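Side-chain contact in diaminobutyrate-pyruvate transaminase and L-2,4-diaminobutyrate decarboxylase (Vibrio parahaemolyticus, PDB 2QMA), which probably decarboxylates L-2,4-diaminobutyrate with pyridoxal 5'-phosphate in this C-terminal domain of a protein that probably also acts as a transaminase: residues 211-214 with 215-218. Residues are numbered along the deposited sequence; the frame is centred on the assembly and turned at random. Where two conformers were deposited one is given.
Sequences SHFT and VQKS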
# COMPACT_ATOMS: atom_id res chain seq x y z
N SER A 211 18.96 -11.68 8.50
CA SER A 211 18.31 -10.47 8.00
C SER A 211 17.00 -10.91 7.35
O SER A 211 16.86 -12.09 7.00
CB SER A 211 19.17 -9.73 6.95
OG SER A 211 20.33 -9.15 7.51
N HIS A 212 16.06 -9.98 7.18
CA HIS A 212 14.79 -10.29 6.51
C HIS A 212 14.99 -10.62 5.02
O HIS A 212 15.80 -10.00 4.35
CB HIS A 212 13.74 -9.19 6.72
CG HIS A 212 12.34 -9.66 6.46
ND1 HIS A 212 11.66 -9.36 5.30
CD2 HIS A 212 11.53 -10.46 7.18
CE1 HIS A 212 10.46 -9.93 5.34
NE2 HIS A 212 10.36 -10.62 6.46
N PHE A 213 14.26 -11.62 4.52
CA PHE A 213 14.50 -12.11 3.16
C PHE A 213 14.09 -11.09 2.11
O PHE A 213 14.33 -11.29 0.93
CB PHE A 213 13.85 -13.48 2.90
CG PHE A 213 14.49 -14.24 1.75
CD1 PHE A 213 15.56 -15.09 1.98
CD2 PHE A 213 14.03 -14.06 0.43
CE1 PHE A 213 16.16 -15.78 0.92
CE2 PHE A 213 14.62 -14.74 -0.63
CZ PHE A 213 15.69 -15.60 -0.39
N THR A 214 13.49 -9.97 2.54
CA THR A 214 13.26 -8.87 1.60
C THR A 214 14.59 -8.24 1.15
O THR A 214 14.58 -7.40 0.25
CB THR A 214 12.26 -7.77 2.09
OG1 THR A 214 12.64 -7.28 3.39
CG2 THR A 214 10.81 -8.29 2.13
N VAL A 215 15.72 -8.63 1.74
CA VAL A 215 17.04 -8.19 1.18
C VAL A 215 17.32 -8.90 -0.15
O VAL A 215 17.61 -8.27 -1.14
CB VAL A 215 18.28 -8.32 2.16
CG1 VAL A 215 19.59 -7.87 1.48
CG2 VAL A 215 18.08 -7.52 3.44
N GLN A 216 17.27 -10.23 -0.13
CA GLN A 216 17.40 -11.03 -1.35
C GLN A 216 16.29 -10.62 -2.35
O GLN A 216 16.55 -10.42 -3.52
CB GLN A 216 17.27 -12.51 -0.99
CG GLN A 216 18.46 -13.03 -0.23
CD GLN A 216 18.50 -12.74 1.31
OE1 GLN A 216 17.79 -11.89 1.86
NE2 GLN A 216 19.35 -13.49 1.98
N LYS A 217 15.05 -10.48 -1.85
CA LYS A 217 13.91 -10.20 -2.76
C LYS A 217 14.10 -8.80 -3.34
O LYS A 217 13.81 -8.57 -4.52
CB LYS A 217 12.57 -10.28 -2.03
CG LYS A 217 12.23 -11.67 -1.53
CD LYS A 217 10.83 -11.73 -0.93
CE LYS A 217 9.90 -12.57 -1.78
NZ LYS A 217 8.67 -12.97 -1.00
N SER A 218 14.62 -7.89 -2.53
CA SER A 218 14.90 -6.52 -2.98
C SER A 218 15.94 -6.56 -4.07
O SER A 218 15.79 -5.94 -5.12
CB SER A 218 15.38 -5.66 -1.80
OG SER A 218 14.24 -5.30 -1.04
O HOH W 1 19.29 -12.79 5.29
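F213, in one of its two conformers, lies across the side chain of Q216 at the start of helix 214-221. In that conformer Q216 CB sits under one face of the ring, 3.6 Å from its centroid in a CH-pi contact, and a bend at chi2 (81°) folds the rest of the chain back along that face. The amide thus stacks almost parallel to this copy of the ring, the planes 6° apart, with Q216 CD 3.8 Å from F213 CD1. K217 takes the ring edge instead, bringing K217 CG to 3.6 Å from F213 CD2 before its chain leads away.

Backbone bonds start the helix: V215 N donates to H212 O (2.9 Å), and K217 N to F213 O (3.0 Å). One water receives a weak bond from Q216 NE2 and donates to S211 O.

Where the loop meets the helix, H212 ND1 and T214 OG1 share a nearly straight hydrogen bond of 3.0 Å, and N171 also bonds that hydroxyl, linking the turn to helix 167-187. H212 lies about 6 Å, side chain to side chain, from K325, the lysine predicted to carry PLP, though none is attached here. This is consistent with a fold type I PLP-dependent decarboxylase domain, whose loops after the central strands line the cofactor site.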